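Side-chain contacts in mitogen (Streptococcus dysgalactiae, PDB 2J4X), which is a bacterial superantigen that binds a zinc ion and probably acts as a toxin by stimulating T cells: residues Met15-Asn20 against Lys79-Ile84; Ile109-Phe114 against Arg145-Ser150; Glu116-Lys121 against Asp151-Leu156; Val135-Ile140 against Thr184-Thr189. All coordinates share one frame; numbering follows the deposited sequence.

Overall arrangement
Contact 1 lies in the OB-fold part of the chain. Contacts 2, 3 and 4 lie in the beta-grasp part. Helix 137-150 serves both contact 4, at its N-terminal end, and contact 2, near its C-terminal end; their centres are 15 Å apart. Contact 3 lies next to contact 2, with centres 10 Å apart, and Leu148 CD2 packs on Ile154 CD1 at 3.7 Å. Their segments alternate along the chain. Contact 1 reaches the same helix where Lys146 NZ meets Lys16 O at 2.6 Å, probably a hydrogen bond. The zinc ion is bound by His171, His201 and Asp203. The side chain of Met111, in contact 2, is about 11 Å from the zinc ion.

Contact 1: residues Met15-Asn20 against Lys79-Ile84; sequences MKDVIN and KSYSVI
Asp17 and Tyr81 are turned alike at their first torsion. CG of Asp17 sits beside its backbone N, anti to the carbonyl carbon (chi1 -52°), and CG of Tyr81 does the same (chi1 -55°). The ring slants back from its strand towards residues 15-20, which brings its OH near the carboxylate. OD2 of Asp17 comes to 3.6 Å from OH of Tyr81, without a hydrogen bond between them. The carboxylate and ring planes stand almost perpendicular, 85° apart. A water joins the phenol to the backbone of Asp17. It accepts from Asp17 N at 3.1 Å and lies 2.9 Å from Tyr81 OH, at the ring edge and in the ring plane. In the OB-fold part of the protein, strand 18-21 runs antiparallel to strand 71-84. Backbone bonds join Asp17 to Ile78 and Ile19 to Ala76, so the contact sits at the end of this pairing, on the surface. Lys16 points its chain at the start of segment 79-84, and its CE ends 3.7 Å from Lys79 O. The chain bends at its last torsion, and NZ bonds to Asn12 O. The side chain of Lys79 leaves in another direction, and its NZ makes a salt bridge with Asp93.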
loop_
_atom_site.group_PDB
_atom_site.type_symbol
_atom_site.label_atom_id
_atom_site.label_comp_id
_atom_site.label_asym_id
_atom_site.label_seq_id
_atom_site.Cartn_x
_atom_site.Cartn_y
_atom_site.Cartn_z
ATOM N N MET A 15 -1.572 -10.951 1.652
ATOM C CA MET A 15 -2.691 -11.644 1.053
ATOM C C MET A 15 -3.993 -11.174 1.728
ATOM O O MET A 15 -5.094 -11.347 1.189
ATOM C CB MET A 15 -2.545 -13.151 1.214
ATOM C CG MET A 15 -2.353 -13.583 2.645
ATOM S SD MET A 15 -2.664 -15.345 2.923
ATOM C CE MET A 15 -3.421 -15.224 4.601
ATOM N N LYS A 16 -3.871 -10.574 2.903
ATOM C CA LYS A 16 -5.036 -10.086 3.622
ATOM C C LYS A 16 -5.837 -9.030 2.840
ATOM O O LYS A 16 -5.343 -8.435 1.879
ATOM C CB LYS A 16 -4.586 -9.540 4.968
ATOM C CG LYS A 16 -4.104 -10.631 5.899
ATOM C CD LYS A 16 -3.462 -10.062 7.157
ATOM C CE LYS A 16 -3.323 -11.135 8.222
ATOM N NZ LYS A 16 -3.113 -12.450 7.562
ATOM N N ASP A 17 -7.085 -8.807 3.241
ATOM C CA ASP A 17 -7.935 -7.837 2.553
ATOM C C ASP A 17 -7.586 -6.436 2.982
ATOM O O ASP A 17 -6.804 -6.235 3.911
ATOM C CB ASP A 17 -9.409 -8.104 2.842
ATOM C CG ASP A 17 -9.805 -9.555 2.568
ATOM O OD1 ASP A 17 -9.255 -10.164 1.624
ATOM O OD2 ASP A 17 -10.675 -10.086 3.294
ATOM N N VAL A 18 -8.162 -5.461 2.299
ATOM C CA VAL A 18 -7.892 -4.079 2.626
ATOM C C VAL A 18 -9.201 -3.372 2.926
ATOM O O VAL A 18 -10.281 -3.911 2.652
ATOM C CB VAL A 18 -7.183 -3.354 1.446
ATOM C CG1 VAL A 18 -5.929 -4.141 1.023
ATOM C CG2 VAL A 18 -8.145 -3.176 0.280
ATOM N N ILE A 19 -9.098 -2.197 3.542
ATOM C CA ILE A 19 -10.254 -1.355 3.810
ATOM C C ILE A 19 -10.084 -0.289 2.741
ATOM O O ILE A 19 -8.989 0.219 2.556
ATOM C CB ILE A 19 -10.194 -0.667 5.184
ATOM C CG1 ILE A 19 -10.375 -1.692 6.320
ATOM C CG2 ILE A 19 -11.244 0.399 5.245
ATOM C CD1 ILE A 19 -11.752 -2.370 6.381
ATOM N N ASN A 20 -11.142 0.021 2.010
ATOM C CA ASN A 20 -11.077 1.023 0.953
ATOM C C ASN A 20 -12.406 1.785 1.041
ATOM O O ASN A 20 -13.374 1.486 0.335
ATOM C CB ASN A 20 -10.878 0.317 -0.407
ATOM C CG ASN A 20 -10.854 1.271 -1.593
ATOM O OD1 ASN A 20 -10.387 2.400 -1.486
ATOM N ND2 ASN A 20 -11.340 0.805 -2.739
ATOM N N LYS A 79 -4.481 -5.714 9.369
ATOM C CA LYS A 79 -3.442 -6.470 10.091
ATOM C C LYS A 79 -4.046 -7.637 10.846
ATOM O O LYS A 79 -3.440 -8.702 10.961
ATOM C CB LYS A 79 -2.740 -5.585 11.123
ATOM C CG LYS A 79 -1.939 -4.458 10.568
ATOM C CD LYS A 79 -1.910 -3.296 11.550
ATOM C CE LYS A 79 -1.388 -3.683 12.929
ATOM N NZ LYS A 79 -1.199 -2.469 13.802
ATOM N N SER A 80 -5.234 -7.398 11.393
ATOM C CA SER A 80 -5.953 -8.394 12.154
ATOM C C SER A 80 -7.387 -7.961 12.424
ATOM O O SER A 80 -7.767 -6.817 12.173
ATOM C CB SER A 80 -5.226 -8.670 13.475
ATOM O OG SER A 80 -4.890 -7.472 14.149
ATOM N N TYR A 81 -8.177 -8.912 12.912
ATOM C CA TYR A 81 -9.571 -8.702 13.240
ATOM C C TYR A 81 -9.743 -9.195 14.658
ATOM O O TYR A 81 -8.927 -9.969 15.151
ATOM C CB TYR A 81 -10.488 -9.561 12.365
ATOM C CG TYR A 81 -10.328 -9.424 10.868
ATOM C CD1 TYR A 81 -9.200 -9.930 10.210
ATOM C CD2 TYR A 81 -11.338 -8.842 10.099
ATOM C CE1 TYR A 81 -9.089 -9.866 8.816
ATOM C CE2 TYR A 81 -11.241 -8.775 8.712
ATOM C CZ TYR A 81 -10.122 -9.290 8.073
ATOM O OH TYR A 81 -10.058 -9.256 6.691
ATOM N N SER A 82 -10.816 -8.756 15.304
ATOM C CA SER A 82 -11.156 -9.197 16.653
ATOM C C SER A 82 -12.598 -8.823 16.923
ATOM O O SER A 82 -13.003 -7.688 16.693
ATOM C CB SER A 82 -10.234 -8.570 17.700
ATOM O OG SER A 82 -10.154 -7.173 17.558
ATOM N N VAL A 83 -13.392 -9.788 17.362
ATOM C CA VAL A 83 -14.778 -9.499 17.668
ATOM C C VAL A 83 -14.873 -9.063 19.132
ATOM O O VAL A 83 -14.226 -9.628 20.018
ATOM C CB VAL A 83 -15.663 -10.715 17.378
ATOM C CG1 VAL A 83 -17.095 -10.446 17.810
ATOM C CG2 VAL A 83 -15.614 -11.015 15.880
ATOM N N ILE A 84 -15.659 -8.021 19.363
ATOM C CA ILE A 84 -15.837 -7.456 20.693
ATOM C C ILE A 84 -17.301 -7.104 20.897
ATOM O O ILE A 84 -17.829 -6.203 20.227
ATOM C CB ILE A 84 -14.988 -6.188 20.847
ATOM C CG1 ILE A 84 -13.508 -6.574 20.850
ATOM C CG2 ILE A 84 -15.407 -5.422 22.091
ATOM C CD1 ILE A 84 -12.580 -5.392 20.751
HETATM O O HOH W 1 -8.016 -10.849 5.401
#

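Contact 2: residues Ile109-Phe114 against Arg145-Ser150; sequences IYMNIF and RKSLMS
Lys146 O receives two bonds from Ser150. Ser150 N donates to Lys146 O at 3.1 Å. The hydroxyl adds a second bond, with Ser150 OG 3.0 Å from Lys146 O and tilted 18° from the carbonyl plane. Ser150 thus folds its hydroxyl back on the preceding turn. Two and three residues earlier, Leu148 and Ser147 meet the strand. Met111 reaches across with CG anti to its backbone N (chi1 -162°), and the chain bends at its third torsion. This brings CE against both helix residues, 3.6 Å from Ser147 OG and 3.9 Å from Leu148 CD2. The Met111 and Leu148 side chains cross at a slant. Ile113 arrives from the next inward-facing strand position. It runs past Leu148 in the opposite direction, so that Ile113 CD1 lies 3.9 Å from Leu148 CD2. One leucine methyl therefore receives both strand side chains. Tyr126, from the neighbouring strand 126-132, also packs against Met111, Ile113 and Ser147. No hydrogen bond joins the two segments; the touching surface is largely buried and apolar. The short axes pass 11.6 Å apart and cross at -50°. This is the packing of the beta-grasp fold, in which a helix lies across one face of a mixed sheet; here strand 104-114 lies between strands 126-132 and 199-206.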
loop_
_atom_site.group_PDB
_atom_site.type_symbol
_atom_site.label_atom_id
_atom_site.label_comp_id
_atom_site.label_asym_id
_atom_site.label_seq_id
_atom_site.Cartn_x
_atom_site.Cartn_y
_atom_site.Cartn_z
ATOM N N ILE A 109 -1.211 4.242 -14.358
ATOM C CA ILE A 109 0.238 4.120 -14.285
ATOM C C ILE A 109 0.712 2.712 -14.623
ATOM O O ILE A 109 0.184 1.724 -14.111
ATOM C CB ILE A 109 0.745 4.549 -12.875
ATOM C CG1 ILE A 109 0.317 5.998 -12.595
ATOM C CG2 ILE A 109 2.270 4.492 -12.812
ATOM C CD1 ILE A 109 0.952 6.998 -13.533
ATOM N N TYR A 110 1.699 2.641 -15.517
ATOM C CA TYR A 110 2.277 1.375 -15.943
ATOM C C TYR A 110 3.334 0.851 -14.978
ATOM O O TYR A 110 4.087 1.604 -14.347
ATOM C CB TYR A 110 2.848 1.471 -17.382
ATOM C CG TYR A 110 1.776 1.235 -18.419
ATOM C CD1 TYR A 110 0.834 2.228 -18.702
ATOM C CD2 TYR A 110 1.576 -0.035 -18.963
ATOM C CE1 TYR A 110 -0.305 1.955 -19.487
ATOM C CE2 TYR A 110 0.450 -0.327 -19.744
ATOM C CZ TYR A 110 -0.497 0.673 -19.998
ATOM O OH TYR A 110 -1.664 0.392 -20.700
ATOM N N MET A 111 3.341 -0.472 -14.869
ATOM C CA MET A 111 4.251 -1.204 -14.013
ATOM C C MET A 111 5.182 -1.945 -14.983
ATOM O O MET A 111 4.732 -2.763 -15.784
ATOM C CB MET A 111 3.421 -2.181 -13.162
ATOM C CG MET A 111 4.070 -2.758 -11.921
ATOM S SD MET A 111 2.780 -3.584 -10.929
ATOM C CE MET A 111 2.974 -5.244 -11.470
ATOM N N ASN A 112 6.467 -1.612 -14.943
ATOM C CA ASN A 112 7.472 -2.254 -15.793
ATOM C C ASN A 112 8.146 -3.299 -14.941
ATOM O O ASN A 112 8.728 -2.962 -13.902
ATOM C CB ASN A 112 8.539 -1.261 -16.232
ATOM C CG ASN A 112 7.976 -0.128 -17.040
ATOM O OD1 ASN A 112 8.444 1.013 -16.933
ATOM N ND2 ASN A 112 6.973 -0.430 -17.867
ATOM N N ILE A 113 8.077 -4.554 -15.377
ATOM C CA ILE A 113 8.682 -5.647 -14.637
ATOM C C ILE A 113 9.967 -6.097 -15.319
ATOM O O ILE A 113 9.964 -6.438 -16.493
ATOM C CB ILE A 113 7.719 -6.813 -14.516
ATOM C CG1 ILE A 113 6.368 -6.308 -14.022
ATOM C CG2 ILE A 113 8.284 -7.828 -13.549
ATOM C CD1 ILE A 113 5.343 -7.390 -13.819
ATOM N N PHE A 114 11.068 -6.072 -14.570
ATOM C CA PHE A 114 12.380 -6.450 -15.077
ATOM C C PHE A 114 12.905 -7.654 -14.354
ATOM O O PHE A 114 12.704 -7.792 -13.152
ATOM C CB PHE A 114 13.363 -5.295 -14.921
ATOM C CG PHE A 114 12.964 -4.070 -15.688
ATOM C CD1 PHE A 114 12.547 -2.921 -15.027
ATOM C CD2 PHE A 114 12.974 -4.072 -17.078
ATOM C CE1 PHE A 114 12.149 -1.801 -15.743
ATOM C CE2 PHE A 114 12.576 -2.957 -17.797
ATOM C CZ PHE A 114 12.164 -1.822 -17.129
ATOM N N ARG A 145 2.095 -5.084 -4.923
ATOM C CA ARG A 145 2.508 -6.405 -4.438
ATOM C C ARG A 145 1.452 -7.459 -4.755
ATOM O O ARG A 145 1.793 -8.540 -5.217
ATOM C CB ARG A 145 2.787 -6.378 -2.928
ATOM C CG ARG A 145 4.033 -5.608 -2.562
ATOM C CD ARG A 145 4.206 -5.483 -1.069
ATOM N NE ARG A 145 5.221 -4.494 -0.734
ATOM C CZ ARG A 145 6.303 -4.732 0.001
ATOM N NH1 ARG A 145 6.539 -5.937 0.495
ATOM N NH2 ARG A 145 7.137 -3.746 0.262
ATOM N N LYS A 146 0.175 -7.139 -4.523
ATOM C CA LYS A 146 -0.933 -8.061 -4.794
ATOM C C LYS A 146 -1.005 -8.430 -6.282
ATOM O O LYS A 146 -1.277 -9.573 -6.635
ATOM C CB LYS A 146 -2.256 -7.459 -4.316
ATOM C CG LYS A 146 -2.493 -7.609 -2.824
ATOM C CD LYS A 146 -3.794 -6.904 -2.397
ATOM C CE LYS A 146 -4.128 -7.069 -0.915
ATOM N NZ LYS A 146 -4.666 -8.408 -0.612
ATOM N N SER A 147 -0.750 -7.462 -7.147
ATOM C CA SER A 147 -0.744 -7.711 -8.581
ATOM C C SER A 147 0.405 -8.695 -8.930
ATOM O O SER A 147 0.254 -9.586 -9.770
ATOM C CB SER A 147 -0.579 -6.370 -9.315
ATOM O OG SER A 147 -0.268 -6.556 -10.684
ATOM N N LEU A 148 1.553 -8.533 -8.274
ATOM C CA LEU A 148 2.693 -9.408 -8.502
ATOM C C LEU A 148 2.447 -10.788 -7.877
ATOM O O LEU A 148 2.940 -11.797 -8.369
ATOM C CB LEU A 148 3.963 -8.781 -7.910
ATOM C CG LEU A 148 4.600 -7.576 -8.611
ATOM C CD1 LEU A 148 5.658 -6.973 -7.722
ATOM C CD2 LEU A 148 5.193 -7.996 -9.941
ATOM N N MET A 149 1.690 -10.824 -6.788
ATOM C CA MET A 149 1.385 -12.074 -6.120
ATOM C C MET A 149 0.500 -12.987 -6.970
ATOM O O MET A 149 0.703 -14.210 -7.001
ATOM C CB MET A 149 0.714 -11.808 -4.770
ATOM C CG MET A 149 1.645 -11.174 -3.756
ATOM S SD MET A 149 0.983 -11.166 -2.105
ATOM C CE MET A 149 -0.507 -10.378 -2.388
ATOM N N SER A 150 -0.477 -12.397 -7.658
ATOM C CA SER A 150 -1.391 -13.154 -8.505
ATOM C C SER A 150 -0.850 -13.457 -9.896
ATOM O O SER A 150 -1.382 -14.296 -10.602
ATOM C CB SER A 150 -2.734 -12.429 -8.610
ATOM O OG SER A 150 -2.583 -11.061 -8.940
#

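Contact 3: residues Glu116-Lys121 against Asp151-Leu156; sequences EQIPLK and DNRIKL
The loop that follows helix 137-150 in the beta-grasp part of the protein packs here against the turn that leaves strand 104-114. Ile118 and Ile154 carry the contact. Ile118 CD1 is 3.9 Å from Ile154 CG1 and 4.1 Å from Ile154 CD1. The two side chains cross at about a right angle, so the tip of Ile118 lies across the outer branch of Ile154. CG1 of Ile118 sits beside its backbone N (chi1 -60°) and sends CD1 to Ile154. On Ile154 it is CG1 that faces Ile118, while CD1 turns aside. Arg153 borders the pair, with its CG 4.5 Å from Ile118 CD1. An Asx motif shapes the loop under Ile154. Asp151 OD2 accepts from Ile154 N at 2.7 Å, in a nearly straight bond of 165° that uses the anti lone pair. A weak bond comes to the same Asp151 OD2 from Arg153 N. The other oxygen, OD1, bonds to Tyr126 OH, so both carboxylate oxygens are held. Further out, Lys155 NZ reaches back to Asn152 O at 2.7 Å, nearly in line with the carbonyl. Ile113 and Leu206, from two neighbouring strands of the sheet, pack on both isoleucines.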
loop_
_atom_site.group_PDB
_atom_site.type_symbol
_atom_site.label_atom_id
_atom_site.label_comp_id
_atom_site.label_asym_id
_atom_site.label_seq_id
_atom_site.Cartn_x
_atom_site.Cartn_y
_atom_site.Cartn_z
ATOM N N GLU A 116 15.563 -11.473 -15.424
ATOM C CA GLU A 116 16.019 -12.473 -16.377
ATOM C C GLU A 116 14.921 -13.344 -17.005
ATOM O O GLU A 116 14.865 -13.471 -18.231
ATOM C CB GLU A 116 17.107 -13.355 -15.728
ATOM C CG GLU A 116 18.478 -12.655 -15.597
ATOM C CD GLU A 116 19.549 -13.540 -14.964
ATOM O OE1 GLU A 116 19.617 -14.741 -15.315
ATOM O OE2 GLU A 116 20.333 -13.029 -14.129
ATOM N N GLN A 117 14.038 -13.927 -16.200
ATOM C CA GLN A 117 12.994 -14.784 -16.765
ATOM C C GLN A 117 11.727 -14.045 -17.194
ATOM O O GLN A 117 10.716 -14.676 -17.523
ATOM C CB GLN A 117 12.635 -15.908 -15.779
ATOM N N ILE A 118 11.779 -12.717 -17.217
ATOM C CA ILE A 118 10.601 -11.940 -17.590
ATOM C C ILE A 118 10.605 -11.586 -19.080
ATOM O O ILE A 118 11.458 -10.823 -19.541
ATOM C CB ILE A 118 10.501 -10.618 -16.735
ATOM C CG1 ILE A 118 10.389 -10.957 -15.243
ATOM C CG2 ILE A 118 9.253 -9.826 -17.119
ATOM C CD1 ILE A 118 9.108 -11.699 -14.877
ATOM N N PRO A 119 9.631 -12.119 -19.845
ATOM C CA PRO A 119 9.543 -11.843 -21.282
ATOM C C PRO A 119 9.146 -10.393 -21.496
ATOM O O PRO A 119 8.595 -9.764 -20.601
ATOM C CB PRO A 119 8.431 -12.785 -21.770
ATOM C CG PRO A 119 8.164 -13.717 -20.613
ATOM C CD PRO A 119 8.471 -12.903 -19.396
ATOM N N LEU A 120 9.422 -9.873 -22.688
ATOM C CA LEU A 120 9.065 -8.498 -23.043
ATOM C C LEU A 120 7.541 -8.397 -22.994
ATOM O O LEU A 120 6.993 -7.317 -22.763
ATOM C CB LEU A 120 9.577 -8.141 -24.458
ATOM C CG LEU A 120 11.086 -7.979 -24.683
ATOM C CD1 LEU A 120 11.368 -7.875 -26.152
ATOM C CD2 LEU A 120 11.599 -6.751 -23.950
ATOM N N LYS A 121 6.878 -9.536 -23.207
ATOM C CA LYS A 121 5.420 -9.645 -23.188
ATOM C C LYS A 121 4.813 -9.319 -21.822
ATOM O O LYS A 121 3.734 -8.743 -21.746
ATOM C CB LYS A 121 4.995 -11.064 -23.613
ATOM N N ASP A 151 0.216 -12.783 -10.294
ATOM C CA ASP A 151 0.804 -13.038 -11.595
ATOM C C ASP A 151 1.249 -14.503 -11.654
ATOM O O ASP A 151 2.047 -14.954 -10.819
ATOM C CB ASP A 151 2.005 -12.121 -11.811
ATOM C CG ASP A 151 2.608 -12.279 -13.183
ATOM O OD1 ASP A 151 2.254 -11.515 -14.094
ATOM O OD2 ASP A 151 3.435 -13.185 -13.351
ATOM N N ASN A 152 0.738 -15.239 -12.642
ATOM C CA ASN A 152 1.079 -16.654 -12.798
ATOM C C ASN A 152 2.557 -16.900 -13.044
ATOM O O ASN A 152 3.090 -17.927 -12.643
ATOM C CB ASN A 152 0.263 -17.279 -13.914
ATOM N N ARG A 153 3.229 -15.971 -13.707
ATOM C CA ARG A 153 4.652 -16.149 -13.966
ATOM C C ARG A 153 5.478 -15.882 -12.711
ATOM O O ARG A 153 6.327 -16.698 -12.324
ATOM C CB ARG A 153 5.122 -15.219 -15.098
ATOM C CG ARG A 153 6.609 -15.342 -15.457
ATOM C CD ARG A 153 7.005 -16.817 -15.726
ATOM N NE ARG A 153 7.043 -17.638 -14.502
ATOM C CZ ARG A 153 6.790 -18.947 -14.452
ATOM N NH1 ARG A 153 6.472 -19.618 -15.561
ATOM N NH2 ARG A 153 6.833 -19.586 -13.284
ATOM N N ILE A 154 5.202 -14.750 -12.060
ATOM C CA ILE A 154 5.948 -14.348 -10.874
ATOM C C ILE A 154 5.579 -15.018 -9.536
ATOM O O ILE A 154 6.485 -15.443 -8.797
ATOM C CB ILE A 154 5.920 -12.800 -10.730
ATOM C CG1 ILE A 154 6.468 -12.155 -12.024
ATOM C CG2 ILE A 154 6.762 -12.369 -9.516
ATOM C CD1 ILE A 154 6.047 -10.693 -12.270
ATOM N N LYS A 155 4.283 -15.133 -9.222
ATOM C CA LYS A 155 3.856 -15.756 -7.955
ATOM C C LYS A 155 4.690 -15.215 -6.786
ATOM O O LYS A 155 5.347 -15.978 -6.063
ATOM C CB LYS A 155 4.028 -17.288 -7.993
ATOM C CG LYS A 155 3.187 -18.022 -9.019
ATOM C CD LYS A 155 3.488 -19.523 -8.976
ATOM C CE LYS A 155 2.776 -20.299 -10.108
ATOM N NZ LYS A 155 3.527 -20.316 -11.419
ATOM N N LEU A 156 4.674 -13.901 -6.603
ATOM C CA LEU A 156 5.435 -13.281 -5.529
ATOM C C LEU A 156 5.050 -13.890 -4.185
ATOM O O LEU A 156 3.867 -14.100 -3.908
ATOM C CB LEU A 156 5.190 -11.759 -5.535
ATOM C CG LEU A 156 5.994 -10.827 -4.623
ATOM C CD1 LEU A 156 7.489 -11.007 -4.874
ATOM C CD2 LEU A 156 5.570 -9.381 -4.859
#

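Contact 4: residues Val135-Ile140 against Thr184-Thr189; sequences VTFQEI and THPNYT
Gln138 lies flat on the ring of Tyr188, with amide and ring planes only 4° apart. The contact joins the start of helix 137-150, the long helix of the beta-grasp part, to the loop between strands 177-181 and 193-195. Gln138 CG is anti to its backbone N (chi1 173°), and the chain runs on extended across the ring. CG stands over the ring in a CH-pi contact, 3.7 Å from the Tyr188 centroid and 9° off the normal. The amide lies over the CG-CD2 side of the ring, and Gln138 NE2 reaches out over Tyr188 CB at 3.5 Å. The opposite face of the ring is taken by Pro186 O, which also accepts a bond from His185 ND1. Phe137 comes in at the edge of the tyrosine, its CE2 4.3 Å from Tyr188 CE1. The same Phe137 CE2 is 4.2 Å from Pro186 CB, which sits at the phenylalanine edge. Thr136 is the N-cap of the helix, and its OG1 accepts from Glu139 N. Tyr188 OH bonds to Asp141 and Tyr14. Gln138 OE1 accepts from Leu77 N and its NE2 donates to Asp93 O, so this buried amide ties the helix to the OB-fold part. A water bridges the two segments: it accepts from Gln138 NE2 at 2.8 Å and donates to Tyr188 O at 2.8 Å.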
loop_
_atom_site.group_PDB
_atom_site.type_symbol
_atom_site.label_atom_id
_atom_site.label_comp_id
_atom_site.label_asym_id
_atom_site.label_seq_id
_atom_site.Cartn_x
_atom_site.Cartn_y
_atom_site.Cartn_z
ATOM N N VAL A 135 -2.602 9.753 -3.370
ATOM C CA VAL A 135 -2.875 8.391 -2.916
ATOM C C VAL A 135 -1.759 8.023 -1.940
ATOM O O VAL A 135 -0.604 8.418 -2.125
ATOM C CB VAL A 135 -2.916 7.327 -4.101
ATOM C CG1 VAL A 135 -3.799 7.833 -5.241
ATOM C CG2 VAL A 135 -1.520 6.989 -4.582
ATOM N N THR A 136 -2.100 7.287 -0.891
ATOM C CA THR A 136 -1.086 6.885 0.065
ATOM C C THR A 136 -0.083 5.961 -0.623
ATOM O O THR A 136 -0.430 5.271 -1.585
ATOM C CB THR A 136 -1.689 6.100 1.257
ATOM O OG1 THR A 136 -2.495 5.010 0.771
ATOM C CG2 THR A 136 -2.497 7.017 2.134
ATOM N N PHE A 137 1.159 5.968 -0.140
ATOM C CA PHE A 137 2.185 5.071 -0.647
ATOM C C PHE A 137 1.744 3.630 -0.291
ATOM O O PHE A 137 1.976 2.693 -1.059
ATOM C CB PHE A 137 3.531 5.382 0.011
ATOM C CG PHE A 137 4.578 4.318 -0.218
ATOM C CD1 PHE A 137 5.173 4.164 -1.462
ATOM C CD2 PHE A 137 4.925 3.428 0.803
ATOM C CE1 PHE A 137 6.089 3.148 -1.682
ATOM C CE2 PHE A 137 5.846 2.402 0.581
ATOM C CZ PHE A 137 6.419 2.271 -0.661
ATOM N N GLN A 138 1.104 3.456 0.874
ATOM C CA GLN A 138 0.642 2.145 1.295
ATOM C C GLN A 138 -0.265 1.516 0.245
ATOM O O GLN A 138 -0.147 0.307 -0.024
ATOM C CB GLN A 138 -0.117 2.213 2.614
ATOM C CG GLN A 138 -0.746 0.859 2.938
ATOM C CD GLN A 138 -1.467 0.818 4.267
ATOM O OE1 GLN A 138 -1.901 -0.243 4.709
ATOM N NE2 GLN A 138 -1.594 1.970 4.916
ATOM N N GLU A 139 -1.165 2.321 -0.339
ATOM C CA GLU A 139 -2.087 1.841 -1.366
ATOM C C GLU A 139 -1.341 1.352 -2.608
ATOM O O GLU A 139 -1.619 0.262 -3.111
ATOM C CB GLU A 139 -3.073 2.925 -1.797
ATOM C CG GLU A 139 -3.997 2.426 -2.931
ATOM C CD GLU A 139 -4.973 3.460 -3.447
ATOM O OE1 GLU A 139 -5.373 4.362 -2.691
ATOM O OE2 GLU A 139 -5.362 3.350 -4.615
ATOM N N ILE A 140 -0.423 2.173 -3.126
ATOM C CA ILE A 140 0.389 1.793 -4.285
ATOM C C ILE A 140 1.177 0.511 -3.973
ATOM O O ILE A 140 1.140 -0.447 -4.745
ATOM C CB ILE A 140 1.432 2.872 -4.628
ATOM C CG1 ILE A 140 0.729 4.183 -4.982
ATOM C CG2 ILE A 140 2.320 2.394 -5.764
ATOM C CD1 ILE A 140 1.688 5.326 -5.284
ATOM N N THR A 184 10.365 -6.586 2.421
ATOM C CA THR A 184 10.285 -5.875 3.694
ATOM C C THR A 184 8.827 -5.435 3.886
ATOM O O THR A 184 8.018 -5.488 2.951
ATOM C CB THR A 184 11.201 -4.592 3.737
ATOM O OG1 THR A 184 10.729 -3.614 2.811
ATOM C CG2 THR A 184 12.616 -4.925 3.392
ATOM N N HIS A 185 8.491 -5.031 5.110
ATOM C CA HIS A 185 7.150 -4.530 5.423
ATOM C C HIS A 185 7.317 -3.054 5.795
ATOM O O HIS A 185 7.702 -2.734 6.919
ATOM C CB HIS A 185 6.523 -5.278 6.604
ATOM C CG HIS A 185 5.081 -4.942 6.810
ATOM N ND1 HIS A 185 4.572 -3.684 6.558
ATOM C CD2 HIS A 185 4.034 -5.699 7.208
ATOM C CE1 HIS A 185 3.271 -3.683 6.788
ATOM N NE2 HIS A 185 2.920 -4.892 7.184
ATOM N N PRO A 186 7.047 -2.138 4.853
ATOM C CA PRO A 186 7.211 -0.725 5.202
ATOM C C PRO A 186 6.387 -0.321 6.422
ATOM O O PRO A 186 5.454 -1.021 6.812
ATOM C CB PRO A 186 6.757 0.000 3.931
ATOM C CG PRO A 186 7.106 -0.956 2.844
ATOM C CD PRO A 186 6.671 -2.289 3.436
ATOM N N ASN A 187 6.763 0.806 7.020
ATOM C CA ASN A 187 6.046 1.372 8.158
ATOM C C ASN A 187 4.986 2.294 7.565
ATOM O O ASN A 187 5.279 3.418 7.134
ATOM C CB ASN A 187 6.971 2.209 9.034
ATOM C CG ASN A 187 6.261 2.762 10.259
ATOM O OD1 ASN A 187 5.037 2.668 10.377
ATOM N ND2 ASN A 187 7.029 3.343 11.177
ATOM N N TYR A 188 3.753 1.821 7.545
ATOM C CA TYR A 188 2.665 2.597 6.957
ATOM C C TYR A 188 1.986 3.562 7.937
ATOM O O TYR A 188 1.083 4.313 7.560
ATOM C CB TYR A 188 1.604 1.653 6.361
ATOM C CG TYR A 188 2.094 0.671 5.320
ATOM C CD1 TYR A 188 2.857 1.090 4.238
ATOM C CD2 TYR A 188 1.710 -0.670 5.381
ATOM C CE1 TYR A 188 3.224 0.190 3.228
ATOM C CE2 TYR A 188 2.059 -1.574 4.395
ATOM C CZ TYR A 188 2.813 -1.146 3.314
ATOM O OH TYR A 188 3.118 -2.040 2.304
ATOM N N THR A 189 2.423 3.556 9.188
ATOM C CA THR A 189 1.808 4.431 10.176
ATOM C C THR A 189 1.989 5.939 9.896
ATOM O O THR A 189 1.287 6.767 10.485
ATOM C CB THR A 189 2.313 4.079 11.609
ATOM O OG1 THR A 189 3.745 4.124 11.643
ATOM C CG2 THR A 189 1.852 2.678 12.013
HETATM O O HOH W 2 -0.466 4.530 5.212
#